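Local coordinates for xylose isomerase domain protein TIM barrel (Planctomyces limnophilus, PDB 3TVA) that is probably an isomerase of the xylose isomerase-like TIM-barrel family and binds a magnesium ion, at residues D214-P219 with T235-M240; H166-I171 with R201-Y206; I189-G194 with K225-E230. One frame throughout, in Å; residues are numbered along the deposited sequence.

Interaction 1 of 3, residues D214-P219 with T235-M240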
ATOM      1  N   ASP A 214      -6.321   7.938   7.198  1.00 21.34           N
ATOM      2  CA  ASP A 214      -7.015   7.957   8.489  1.00 23.55           C
ATOM      3  C   ASP A 214      -8.428   7.382   8.353  1.00 22.82           C
ATOM      4  O   ASP A 214      -9.007   7.386   7.263  1.00 22.31           O
ATOM      5  CB  ASP A 214      -7.073   9.392   9.034  1.00 22.74           C
ATOM      6  CG  ASP A 214      -7.097   9.454  10.571  1.00 25.89           C
ATOM      7  OD1 ASP A 214      -7.355   8.424  11.237  1.00 26.41           O
ATOM      8  OD2 ASP A 214      -6.865  10.557  11.111  1.00 24.20           O
ATOM      9  N   ALA A 215      -8.982   6.891   9.458  1.00 21.99           N
ATOM     10  CA  ALA A 215     -10.324   6.317   9.433  1.00 25.28           C
ATOM     11  C   ALA A 215     -10.976   6.344  10.806  1.00 26.72           C
ATOM     12  O   ALA A 215     -10.290   6.448  11.824  1.00 28.86           O
ATOM     13  CB  ALA A 215     -10.280   4.883   8.899  1.00 20.41           C
ATOM     14  N   LEU A 216     -12.301   6.232  10.821  1.00 24.40           N
ATOM     15  CA  LEU A 216     -13.071   6.118  12.059  1.00 25.07           C
ATOM     16  C   LEU A 216     -13.492   4.666  12.241  1.00 26.51           C
ATOM     17  O   LEU A 216     -13.870   4.004  11.269  1.00 24.65           O
ATOM     18  CB  LEU A 216     -14.323   7.003  11.989  1.00 28.51           C
ATOM     19  CG  LEU A 216     -14.098   8.514  11.870  1.00 33.24           C
ATOM     20  CD1 LEU A 216     -15.428   9.252  11.583  1.00 34.97           C
ATOM     21  CD2 LEU A 216     -13.430   9.069  13.151  1.00 29.85           C
ATOM     22  N   TRP A 217     -13.418   4.159  13.467  1.00 27.56           N
ATOM     23  CA  TRP A 217     -13.919   2.814  13.756  1.00 28.04           C
ATOM     24  C   TRP A 217     -15.404   2.694  13.435  1.00 30.91           C
ATOM     25  O   TRP A 217     -16.160   3.653  13.588  1.00 32.11           O
ATOM     26  CB  TRP A 217     -13.739   2.474  15.239  1.00 26.98           C
ATOM     27  CG  TRP A 217     -12.318   2.332  15.655  1.00 27.50           C
ATOM     28  CD1 TRP A 217     -11.542   3.280  16.263  1.00 30.68           C
ATOM     29  CD2 TRP A 217     -11.492   1.174  15.503  1.00 24.66           C
ATOM     30  NE1 TRP A 217     -10.278   2.782  16.484  1.00 29.31           N
ATOM     31  CE2 TRP A 217     -10.221   1.494  16.027  1.00 26.31           C
ATOM     32  CE3 TRP A 217     -11.698  -0.097  14.963  1.00 27.65           C
ATOM     33  CZ2 TRP A 217      -9.166   0.585  16.041  1.00 27.95           C
ATOM     34  CZ3 TRP A 217     -10.649  -0.998  14.967  1.00 28.42           C
ATOM     35  CH2 TRP A 217      -9.396  -0.650  15.502  1.00 27.66           C
ATOM     36  N   ALA A 218     -15.831   1.507  13.018  1.00 31.76           N
ATOM     37  CA  ALA A 218     -17.258   1.194  12.999  1.00 31.67           C
ATOM     38  C   ALA A 218     -17.758   1.117  14.444  1.00 35.44           C
ATOM     39  O   ALA A 218     -16.951   0.994  15.372  1.00 38.09           O
ATOM     40  CB  ALA A 218     -17.490  -0.136  12.281  1.00 29.99           C
ATOM     41  N   PRO A 219     -19.087   1.191  14.652  1.00 39.37           N
ATOM     42  CA  PRO A 219     -19.619   0.925  15.998  1.00 40.35           C
ATOM     43  C   PRO A 219     -19.115  -0.429  16.499  1.00 45.87           C
ATOM     44  O   PRO A 219     -18.863  -1.311  15.670  1.00 41.92           O
ATOM     45  CB  PRO A 219     -21.125   0.880  15.770  1.00 42.95           C
ATOM     46  CG  PRO A 219     -21.345   1.781  14.597  1.00 42.67           C
ATOM     47  CD  PRO A 219     -20.144   1.604  13.708  1.00 37.82           C
ATOM     48  N   THR A 235      -8.308  13.671  11.079  1.00 28.56           N
ATOM     49  CA  THR A 235      -9.658  13.812  11.622  1.00 31.67           C
ATOM     50  C   THR A 235     -10.251  12.484  12.097  1.00 32.60           C
ATOM     51  O   THR A 235     -11.374  12.452  12.598  1.00 32.52           O
ATOM     52  CB  THR A 235     -10.626  14.507  10.633  1.00 34.80           C
ATOM     53  OG1 THR A 235     -10.787  13.697   9.462  1.00 32.77           O
ATOM     54  CG2 THR A 235     -10.083  15.875  10.236  1.00 34.40           C
ATOM     55  N   GLY A 236      -9.493  11.399  11.942  1.00 28.07           N
ATOM     56  CA  GLY A 236      -9.974  10.077  12.311  1.00 30.21           C
ATOM     57  C   GLY A 236      -9.436   9.520  13.617  1.00 31.60           C
ATOM     58  O   GLY A 236      -9.059  10.274  14.507  1.00 30.39           O
ATOM     59  N   ASP A 237      -9.440   8.192  13.733  1.00 29.19           N
ATOM     60  CA  ASP A 237      -9.022   7.491  14.950  1.00 26.61           C
ATOM     61  C   ASP A 237      -7.589   6.937  14.966  1.00 28.80           C
ATOM     62  O   ASP A 237      -7.200   6.287  15.934  1.00 25.14           O
ATOM     63  CB  ASP A 237     -10.010   6.366  15.274  1.00 23.62           C
ATOM     64  CG  ASP A 237     -11.397   6.892  15.585  1.00 32.16           C
ATOM     65  OD1 ASP A 237     -11.491   8.005  16.149  1.00 30.15           O
ATOM     66  OD2 ASP A 237     -12.389   6.204  15.259  1.00 35.71           O
ATOM     67  N   VAL A 238      -6.824   7.143  13.897  1.00 27.93           N
ATOM     68  CA  VAL A 238      -5.456   6.642  13.880  1.00 26.89           C
ATOM     69  C   VAL A 238      -4.561   7.320  14.929  1.00 26.48           C
ATOM     70  O   VAL A 238      -3.818   6.622  15.609  1.00 27.68           O
ATOM     71  CB  VAL A 238      -4.781   6.701  12.479  1.00 23.57           C
ATOM     72  CG1 VAL A 238      -3.288   6.362  12.596  1.00 19.02           C
ATOM     73  CG2 VAL A 238      -5.455   5.742  11.523  1.00 18.61           C
ATOM     74  N   GLY A 239      -4.707   8.620  15.187  1.00 27.41           N
ATOM     75  CA  GLY A 239      -3.640   9.286  15.937  1.00 30.56           C
ATOM     76  C   GLY A 239      -2.356   9.569  15.158  1.00 30.89           C
ATOM     77  O   GLY A 239      -1.344   8.879  15.341  1.00 24.76           O
HETATM   78  N   MSE A 240      -2.435  10.493  14.201  0.58 27.52           N
HETATM   79  CA  MSE A 240      -1.303  10.798  13.324  0.58 24.53           C
HETATM   80  C   MSE A 240       0.006  11.073  14.072  0.58 24.46           C
HETATM   81  O   MSE A 240       1.066  10.593  13.673  0.58 23.87           O
HETATM   82  CB  MSE A 240      -1.644  11.956  12.385  0.58 22.88           C
HETATM   83  CG  MSE A 240      -0.977  11.875  11.003  0.58 25.64           C
HETATM   84 SE   MSE A 240      -1.113  10.145  10.048  0.58 46.47          SE
HETATM   85  CE  MSE A 240      -2.979   9.677  10.415  0.58 46.61           C
TER
HETATM   86  O   HOH W   1      -5.998  10.505  13.547  1.00 26.67           O
HETATM   87  O   HOH W   2      -7.738   3.446  17.385  1.00 45.11           O
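D214 and A215, near the end of strand 207-216 in this xylose isomerase-like TIM barrel, hold the loop leading from strand 229-231 into helix 240-249 through hydrogen bonds to its backbone. D214 suits its place because a short carboxylate can take several N-H groups at once. Its OD1 accepts from V238 N at 3.0 Å, on the syn side and 17° out of the carboxylate plane, and on the anti side from the N-H of A215. OD2 takes a weak bond from G236 N (2.9 Å) and another from G234 N, while a water donating to OD2 accepts from G239 N, at the N-cap of the helix. With an alanine in place of D214, the N-H groups of V238 and G234 would probably lose their acceptor and the loop would be freer to shift. G236 fits because a CB would run into D214 OD1 and A215 O. D237 N gives A215 O a nearly straight bond of 2.7 Å, arriving above the carbonyl plane. The D237 carboxylate reaches back: its OD2 uses the anti lone pair to accept from W217 N at 2.9 Å and lies 3.2 Å from W217 CD1, carboxylate and indole planes 20° apart.

Interaction 2 of 3, residues H166-I171 with R201-Y206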
ATOM      1  N   HIS A 166      -1.072 -13.028  12.824  0.59 22.11           N
ATOM      2  CA  HIS A 166      -1.310 -13.899  11.665  0.59 21.87           C
ATOM      3  C   HIS A 166      -0.395 -13.478  10.517  0.59 21.98           C
ATOM      4  O   HIS A 166       0.203 -14.312   9.841  0.59 23.33           O
ATOM      5  CB  HIS A 166      -2.788 -13.792  11.249  0.59 22.37           C
ATOM      6  CG  HIS A 166      -3.256 -14.849  10.288  0.59 24.59           C
ATOM      7  ND1 HIS A 166      -2.583 -16.034  10.076  0.59 27.15           N
ATOM      8  CD2 HIS A 166      -4.353 -14.896   9.492  0.59 26.91           C
ATOM      9  CE1 HIS A 166      -3.243 -16.761   9.187  0.59 24.09           C
ATOM     10  NE2 HIS A 166      -4.315 -16.089   8.814  0.59 26.74           N
ATOM     11  N   LEU A 167      -0.280 -12.169  10.312  1.00 20.95           N
ATOM     12  CA  LEU A 167       0.592 -11.617   9.281  1.00 22.60           C
ATOM     13  C   LEU A 167       2.065 -11.976   9.527  1.00 23.22           C
ATOM     14  O   LEU A 167       2.791 -12.346   8.605  1.00 22.81           O
ATOM     15  CB  LEU A 167       0.443 -10.097   9.223  1.00 23.62           C
ATOM     16  CG  LEU A 167       1.374  -9.369   8.245  1.00 23.31           C
ATOM     17  CD1 LEU A 167       1.153  -9.826   6.808  1.00 19.15           C
ATOM     18  CD2 LEU A 167       1.173  -7.863   8.358  1.00 26.25           C
ATOM     19  N   LEU A 168       2.503 -11.860  10.771  1.00 21.28           N
ATOM     20  CA  LEU A 168       3.863 -12.245  11.128  1.00 18.21           C
ATOM     21  C   LEU A 168       4.104 -13.733  10.838  1.00 22.57           C
ATOM     22  O   LEU A 168       5.161 -14.130  10.332  1.00 21.88           O
ATOM     23  CB  LEU A 168       4.114 -11.987  12.616  1.00 19.33           C
ATOM     24  CG  LEU A 168       4.400 -10.557  13.077  1.00 26.25           C
ATOM     25  CD1 LEU A 168       4.301 -10.467  14.610  1.00 28.09           C
ATOM     26  CD2 LEU A 168       5.778 -10.103  12.603  1.00 21.72           C
ATOM     27  N   GLU A 169       3.124 -14.555  11.191  1.00 19.53           N
ATOM     28  CA  GLU A 169       3.198 -15.977  10.945  1.00 21.82           C
ATOM     29  C   GLU A 169       3.367 -16.259   9.434  1.00 18.70           C
ATOM     30  O   GLU A 169       4.180 -17.097   9.035  1.00 17.20           O
ATOM     31  CB  GLU A 169       1.933 -16.655  11.478  1.00 22.91           C
ATOM     32  CG  GLU A 169       2.007 -18.170  11.454  1.00 35.68           C
ATOM     33  CD  GLU A 169       0.676 -18.850  11.763  1.00 42.16           C
ATOM     34  OE1 GLU A 169      -0.382 -18.176  11.730  1.00 45.61           O
ATOM     35  OE2 GLU A 169       0.694 -20.067  12.040  1.00 43.28           O
ATOM     36  N   PHE A 170       2.615 -15.537   8.605  1.00 14.74           N
ATOM     37  CA  PHE A 170       2.660 -15.735   7.151  1.00 17.21           C
ATOM     38  C   PHE A 170       4.019 -15.330   6.628  1.00 16.68           C
ATOM     39  O   PHE A 170       4.638 -16.052   5.838  1.00 17.95           O
ATOM     40  CB  PHE A 170       1.561 -14.915   6.450  1.00 12.25           C
ATOM     41  CG  PHE A 170       1.573 -15.030   4.950  1.00 15.22           C
ATOM     42  CD1 PHE A 170       1.255 -16.232   4.329  1.00 15.57           C
ATOM     43  CD2 PHE A 170       1.876 -13.924   4.157  1.00 18.96           C
ATOM     44  CE1 PHE A 170       1.250 -16.350   2.937  1.00 17.80           C
ATOM     45  CE2 PHE A 170       1.874 -14.022   2.769  1.00 17.99           C
ATOM     46  CZ  PHE A 170       1.562 -15.239   2.154  1.00 20.90           C
ATOM     47  N   ILE A 171       4.480 -14.162   7.064  1.00 16.90           N
ATOM     48  CA  ILE A 171       5.774 -13.653   6.625  1.00 15.15           C
ATOM     49  C   ILE A 171       6.892 -14.605   7.027  1.00 15.73           C
ATOM     50  O   ILE A 171       7.826 -14.849   6.261  1.00 16.92           O
ATOM     51  CB  ILE A 171       6.029 -12.245   7.197  1.00 17.40           C
ATOM     52  CG1 ILE A 171       5.133 -11.221   6.476  1.00 17.51           C
ATOM     53  CG2 ILE A 171       7.505 -11.868   7.110  1.00 11.44           C
ATOM     54  CD1 ILE A 171       5.190  -9.827   7.085  1.00 16.27           C
ATOM     55  N   ARG A 201       4.082  -1.697  16.010  1.00 17.98           N
ATOM     56  CA  ARG A 201       5.176  -2.115  16.880  1.00 14.72           C
ATOM     57  C   ARG A 201       5.505  -3.589  16.671  1.00 17.34           C
ATOM     58  O   ARG A 201       6.665  -3.971  16.646  1.00 19.99           O
ATOM     59  CB  ARG A 201       4.840  -1.899  18.350  1.00 16.57           C
ATOM     60  CG  ARG A 201       4.754  -0.441  18.794  1.00 20.53           C
ATOM     61  CD  ARG A 201       4.663  -0.372  20.315  1.00 25.79           C
ATOM     62  NE  ARG A 201       4.925   0.986  20.765  1.00 35.23           N
ATOM     63  CZ  ARG A 201       6.142   1.469  20.976  1.00 32.35           C
ATOM     64  NH1 ARG A 201       7.199   0.690  20.816  1.00 33.43           N
ATOM     65  NH2 ARG A 201       6.293   2.724  21.356  1.00 33.63           N
ATOM     66  N   LYS A 202       4.478  -4.423  16.539  1.00 19.77           N
ATOM     67  CA  LYS A 202       4.693  -5.859  16.404  1.00 21.67           C
ATOM     68  C   LYS A 202       5.396  -6.212  15.097  1.00 19.30           C
ATOM     69  O   LYS A 202       6.207  -7.135  15.060  1.00 21.50           O
ATOM     70  CB  LYS A 202       3.362  -6.610  16.473  1.00 28.90           C
ATOM     71  CG  LYS A 202       2.858  -6.862  17.879  1.00 37.49           C
ATOM     72  CD  LYS A 202       1.518  -7.587  17.838  1.00 44.33           C
ATOM     73  CE  LYS A 202       1.107  -8.103  19.207  1.00 52.07           C
ATOM     74  NZ  LYS A 202      -0.272  -8.680  19.186  1.00 56.07           N
ATOM     75  N   VAL A 203       5.047  -5.513  14.018  1.00 14.37           N
ATOM     76  CA  VAL A 203       5.571  -5.853  12.688  1.00 16.93           C
ATOM     77  C   VAL A 203       6.781  -5.035  12.239  1.00 15.92           C
ATOM     78  O   VAL A 203       7.192  -5.126  11.079  1.00 15.19           O
ATOM     79  CB  VAL A 203       4.474  -5.893  11.595  1.00 17.05           C
ATOM     80  CG1 VAL A 203       3.361  -6.855  12.015  1.00 16.97           C
ATOM     81  CG2 VAL A 203       3.929  -4.487  11.292  1.00 11.01           C
ATOM     82  N   ALA A 204       7.304  -4.215  13.150  1.00 16.71           N
ATOM     83  CA  ALA A 204       8.268  -3.165  12.831  1.00 15.61           C
ATOM     84  C   ALA A 204       9.415  -3.614  11.913  1.00 16.15           C
ATOM     85  O   ALA A 204       9.764  -2.904  10.969  1.00 15.76           O
ATOM     86  CB  ALA A 204       8.845  -2.576  14.139  1.00 13.26           C
ATOM     87  N   ARG A 205       9.986  -4.789  12.174  1.00 14.94           N
ATOM     88  CA  ARG A 205      11.181  -5.217  11.436  1.00 13.74           C
ATOM     89  C   ARG A 205      10.907  -5.496   9.957  1.00 14.97           C
ATOM     90  O   ARG A 205      11.847  -5.573   9.156  1.00 16.98           O
ATOM     91  CB  ARG A 205      11.857  -6.428  12.102  1.00 10.61           C
ATOM     92  CG  ARG A 205      11.041  -7.732  12.053  1.00 12.29           C
ATOM     93  CD  ARG A 205      11.682  -8.769  12.980  1.00 13.29           C
ATOM     94  NE  ARG A 205      10.917 -10.020  13.084  1.00 17.05           N
ATOM     95  CZ  ARG A 205       9.912 -10.202  13.937  1.00 18.91           C
ATOM     96  NH1 ARG A 205       9.531  -9.200  14.734  1.00 16.81           N
ATOM     97  NH2 ARG A 205       9.279 -11.369  13.993  1.00 14.78           N
ATOM     98  N   TYR A 206       9.632  -5.685   9.597  1.00 13.00           N
ATOM     99  CA  TYR A 206       9.259  -5.897   8.195  1.00 12.27           C
ATOM    100  C   TYR A 206       8.740  -4.666   7.446  1.00 11.70           C
ATOM    101  O   TYR A 206       8.431  -4.767   6.263  1.00 13.26           O
ATOM    102  CB  TYR A 206       8.241  -7.051   8.069  1.00 13.43           C
ATOM    103  CG  TYR A 206       8.708  -8.326   8.719  1.00 14.98           C
ATOM    104  CD1 TYR A 206       9.855  -8.977   8.258  1.00 16.12           C
ATOM    105  CD2 TYR A 206       8.007  -8.895   9.790  1.00 15.39           C
ATOM    106  CE1 TYR A 206      10.301 -10.157   8.842  1.00 14.26           C
ATOM    107  CE2 TYR A 206       8.445 -10.107  10.383  1.00 13.52           C
ATOM    108  CZ  TYR A 206       9.600 -10.715   9.902  1.00 17.52           C
ATOM    109  OH  TYR A 206      10.063 -11.878  10.471  1.00 18.45           O
TER
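The Y206 ring is packed on two faces and along one edge. Over the centre of one face stands I171 CG2, 3.6 Å from the ring centroid and 9° off the normal, a CH-pi contact. The opposite face carries R205 CG, and from there the extended arginine chain runs on until its guanidinium has Y206 CE2 over one of its own faces, offset toward the rim. At the ring edge, in its plane, L168 CD2 comes within 3.5 Å of Y206 CE2. A flat ring suits this slot, since branched aliphatic methyls can press on both its face and its edge.

I171 places its methyl through chi1 (-73°), which sets CG2 anti to the backbone N, over the ring; CD1 reaches the same face nearer its rim, 4.0 Å from Y206 CD2. L168 forks across the interface: beside the CD2 contact, its CG packs 4.0 Å from V203 CG1 and its CD1 lies 3.9 Å from K202 O. A 3-10 turn presents the ring, Y206 N bonding back to V203 O at 2.9 Å. The phenol's polar end finds its partner beyond the two segments, Y206 OH being hydrogen-bonded to E172 OE2.

This is apolar packing between helix 164-174 and the end of helix 196-203 with the 3-10 turn that follows it, both resting on I181 of strand 179-183, which L167, I171, V203 and Y206 all touch. On another side of helix 164-174, F170 packs against helix 132-149.

Interaction 3 of 3, residues I189-G194 with K225-E230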
ATOM      1  N   ILE A 189      -8.322  -0.162  11.003  1.00 20.45           N
ATOM      2  CA  ILE A 189      -9.528   0.434  11.544  1.00 19.32           C
ATOM      3  C   ILE A 189     -10.722   0.153  10.640  1.00 24.78           C
ATOM      4  O   ILE A 189     -11.824  -0.122  11.117  1.00 25.50           O
ATOM      5  CB  ILE A 189      -9.339   1.939  11.769  1.00 19.54           C
ATOM      6  CG1 ILE A 189      -8.261   2.152  12.836  1.00 17.91           C
ATOM      7  CG2 ILE A 189     -10.645   2.583  12.177  1.00 19.50           C
ATOM      8  CD1 ILE A 189      -7.996   3.600  13.177  1.00 21.27           C
ATOM      9  N   LEU A 190     -10.495   0.213   9.332  1.00 24.54           N
ATOM     10  CA  LEU A 190     -11.562  -0.037   8.369  1.00 23.66           C
ATOM     11  C   LEU A 190     -12.071  -1.476   8.494  1.00 22.20           C
ATOM     12  O   LEU A 190     -13.281  -1.705   8.573  1.00 24.44           O
ATOM     13  CB  LEU A 190     -11.085   0.280   6.947  1.00 23.18           C
ATOM     14  CG  LEU A 190     -10.840   1.767   6.661  1.00 25.39           C
ATOM     15  CD1 LEU A 190     -10.133   1.954   5.320  1.00 27.53           C
ATOM     16  CD2 LEU A 190     -12.164   2.551   6.679  1.00 26.15           C
ATOM     17  N   TYR A 191     -11.153  -2.438   8.560  1.00 19.80           N
ATOM     18  CA  TYR A 191     -11.530  -3.831   8.802  1.00 24.70           C
ATOM     19  C   TYR A 191     -12.002  -4.108  10.226  1.00 30.97           C
ATOM     20  O   TYR A 191     -12.609  -5.142  10.488  1.00 35.45           O
ATOM     21  CB  TYR A 191     -10.370  -4.769   8.470  1.00 24.09           C
ATOM     22  CG  TYR A 191     -10.089  -4.888   6.994  1.00 24.94           C
ATOM     23  CD1 TYR A 191     -10.923  -5.623   6.165  1.00 28.20           C
ATOM     24  CD2 TYR A 191      -8.985  -4.273   6.432  1.00 26.66           C
ATOM     25  CE1 TYR A 191     -10.659  -5.729   4.802  1.00 32.76           C
ATOM     26  CE2 TYR A 191      -8.719  -4.364   5.084  1.00 30.61           C
ATOM     27  CZ  TYR A 191      -9.553  -5.095   4.274  1.00 33.63           C
ATOM     28  OH  TYR A 191      -9.268  -5.176   2.933  1.00 36.90           O
ATOM     29  N   GLY A 192     -11.712  -3.195  11.149  1.00 32.28           N
ATOM     30  CA  GLY A 192     -12.126  -3.356  12.539  1.00 34.57           C
ATOM     31  C   GLY A 192     -11.358  -4.436  13.299  1.00 33.76           C
ATOM     32  O   GLY A 192     -11.838  -4.992  14.281  1.00 37.72           O
ATOM     33  N   THR A 193     -10.159  -4.747  12.829  1.00 33.81           N
ATOM     34  CA  THR A 193      -9.394  -5.848  13.392  1.00 41.58           C
ATOM     35  C   THR A 193      -8.653  -5.600  14.719  1.00 50.99           C
ATOM     36  O   THR A 193      -8.786  -6.391  15.663  1.00 58.54           O
ATOM     37  CB  THR A 193      -8.419  -6.364  12.359  1.00 40.85           C
ATOM     38  OG1 THR A 193      -7.662  -5.268  11.857  1.00 45.45           O
ATOM     39  CG2 THR A 193      -9.191  -6.964  11.220  1.00 37.81           C
ATOM     40  N   GLY A 194      -7.891  -4.516  14.806  1.00 44.82           N
ATOM     41  CA  GLY A 194      -7.046  -4.295  15.973  1.00 40.18           C
ATOM     42  C   GLY A 194      -6.348  -2.949  15.944  1.00 33.01           C
ATOM     43  O   GLY A 194      -6.231  -2.341  14.872  1.00 30.72           O
ATOM     44  N   LYS A 225     -17.584  -6.332  10.483  1.00 38.26           N
ATOM     45  CA  LYS A 225     -18.812  -6.626   9.749  1.00 43.81           C
ATOM     46  C   LYS A 225     -19.151  -5.491   8.785  1.00 43.94           C
ATOM     47  O   LYS A 225     -19.277  -5.707   7.579  1.00 45.48           O
ATOM     48  CB  LYS A 225     -19.959  -6.981  10.695  1.00 48.43           C
ATOM     49  CG  LYS A 225     -19.700  -8.294  11.428  1.00 53.95           C
ATOM     50  CD  LYS A 225     -20.915  -8.791  12.176  0.76 60.13           C
ATOM     51  CE  LYS A 225     -21.276  -7.831  13.277  0.74 64.26           C
ATOM     52  NZ  LYS A 225     -22.363  -8.339  14.159  0.72 70.12           N
ATOM     53  N   SER A 226     -19.357  -4.298   9.331  1.00 39.59           N
ATOM     54  CA  SER A 226     -19.447  -3.090   8.524  1.00 34.25           C
ATOM     55  C   SER A 226     -18.086  -2.397   8.428  1.00 31.98           C
ATOM     56  O   SER A 226     -17.293  -2.408   9.385  1.00 29.76           O
ATOM     57  CB  SER A 226     -20.469  -2.129   9.118  1.00 34.62           C
ATOM     58  OG  SER A 226     -21.703  -2.791   9.331  1.00 42.70           O
ATOM     59  N   TRP A 227     -17.807  -1.811   7.268  1.00 28.00           N
ATOM     60  CA  TRP A 227     -16.604  -1.010   7.088  1.00 26.70           C
ATOM     61  C   TRP A 227     -16.603   0.121   8.113  1.00 27.72           C
ATOM     62  O   TRP A 227     -17.658   0.650   8.451  1.00 25.25           O
ATOM     63  CB  TRP A 227     -16.599  -0.361   5.703  1.00 26.67           C
ATOM     64  CG  TRP A 227     -16.245  -1.249   4.524  1.00 28.24           C
ATOM     65  CD1 TRP A 227     -17.024  -1.499   3.411  1.00 28.48           C
ATOM     66  CD2 TRP A 227     -15.015  -1.960   4.316  1.00 24.92           C
ATOM     67  NE1 TRP A 227     -16.351  -2.328   2.541  1.00 28.53           N
ATOM     68  CE2 TRP A 227     -15.120  -2.628   3.073  1.00 26.56           C
ATOM     69  CE3 TRP A 227     -13.837  -2.106   5.067  1.00 27.32           C
ATOM     70  CZ2 TRP A 227     -14.094  -3.427   2.565  1.00 26.29           C
ATOM     71  CZ3 TRP A 227     -12.814  -2.899   4.560  1.00 27.53           C
ATOM     72  CH2 TRP A 227     -12.949  -3.548   3.318  1.00 25.20           C
ATOM     73  N   GLY A 228     -15.421   0.509   8.587  1.00 28.14           N
ATOM     74  CA  GLY A 228     -15.281   1.807   9.223  1.00 30.04           C
ATOM     75  C   GLY A 228     -15.350   2.879   8.137  1.00 30.49           C
ATOM     76  O   GLY A 228     -15.669   2.584   6.985  1.00 31.81           O
ATOM     77  N   GLN A 229     -15.048   4.124   8.481  1.00 27.94           N
ATOM     78  CA  GLN A 229     -15.184   5.212   7.518  1.00 30.67           C
ATOM     79  C   GLN A 229     -13.863   5.941   7.317  1.00 26.88           C
ATOM     80  O   GLN A 229     -13.283   6.441   8.276  1.00 29.65           O
ATOM     81  CB  GLN A 229     -16.241   6.212   8.004  1.00 36.67           C
ATOM     82  CG  GLN A 229     -16.421   7.413   7.087  1.00 46.22           C
ATOM     83  CD  GLN A 229     -17.254   8.527   7.721  1.00 60.66           C
ATOM     84  OE1 GLN A 229     -17.710   8.415   8.866  1.00 63.63           O
ATOM     85  NE2 GLN A 229     -17.451   9.615   6.973  1.00 64.92           N
ATOM     86  N   GLU A 230     -13.393   6.022   6.080  1.00 25.38           N
ATOM     87  CA  GLU A 230     -12.163   6.762   5.813  1.00 28.94           C
ATOM     88  C   GLU A 230     -12.452   8.256   5.878  1.00 27.40           C
ATOM     89  O   GLU A 230     -13.479   8.695   5.391  1.00 27.60           O
ATOM     90  CB  GLU A 230     -11.565   6.398   4.451  1.00 31.81           C
ATOM     91  CG  GLU A 230     -10.207   7.055   4.218  1.00 39.50           C
ATOM     92  CD  GLU A 230      -9.699   6.939   2.780  1.00 43.36           C
ATOM     93  OE1 GLU A 230     -10.129   6.015   2.053  1.00 47.69           O
ATOM     94  OE2 GLU A 230      -8.865   7.787   2.384  1.00 40.46           O
TER
HETATM   95  O   HOH W   3     -14.955  -2.643  10.577  1.00 24.34           O
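Y191 and W227 both set CG anti to their own carbonyl carbon (chi1 -71° and -77°), and the two side chains run side by side in the same direction. Their rings meet obliquely, neither stacked nor edge-to-face, with planes 59° apart: W227 CZ3 sits over one face of the tyrosine ring, offset toward its rim, and W227 CH2 comes 3.5 Å from Y191 CE1. The flat tyrosine offers a face on which these indole atoms can rest.

The backbones are joined at the carbonyl of L190. G228 N bonds to L190 O at 3.1 Å, in the carbonyl plane and on a lone pair. A water donates to L190 O at 2.8 Å and to S226 O at 2.6 Å, while the indole edge brings W227 CE3 within 3.6 Å of L190 O. L190 CD2 lies 3.5 Å from G228 O. G228 suits this close approach, as a CB would sit tight against I189 O. Just past Y191, G192 has positive phi and is the C-prime residue of a Schellman motif ending helix 185-190.

Y191 and W227 both pack on T85 of helix 82-88, and L190, its side chain about 8 Å from the magnesium ion, rests on A215 of strand 207-216. Strand 229-231 pairs with that same strand, and from it E230 makes a salt bridge to R260, next to the magnesium ligand E259.

Followed from the N terminus, helix 164-174 opens interaction 2, which closes at 201-206, the end of helix 196-203 and the turn after it. Before that closure, residues 189-194 have already opened interaction 3, so the two loops cross. Interaction 1 opens on strand 207-216, after interaction 2 is complete, and closes at 235-240, beyond the 225-230 segment that ends interaction 3; these two cross as well. Interactions 1 and 3 touch directly, as antiparallel strands 207-216 and 229-231 pair. Interaction 2 stands apart, joining two helices and a 3-10 turn. Interaction 3 ties the end of helix 185-190 to the start of strand 229-231, interaction 1 the end of strand 207-216 to the loop before helix 240-249.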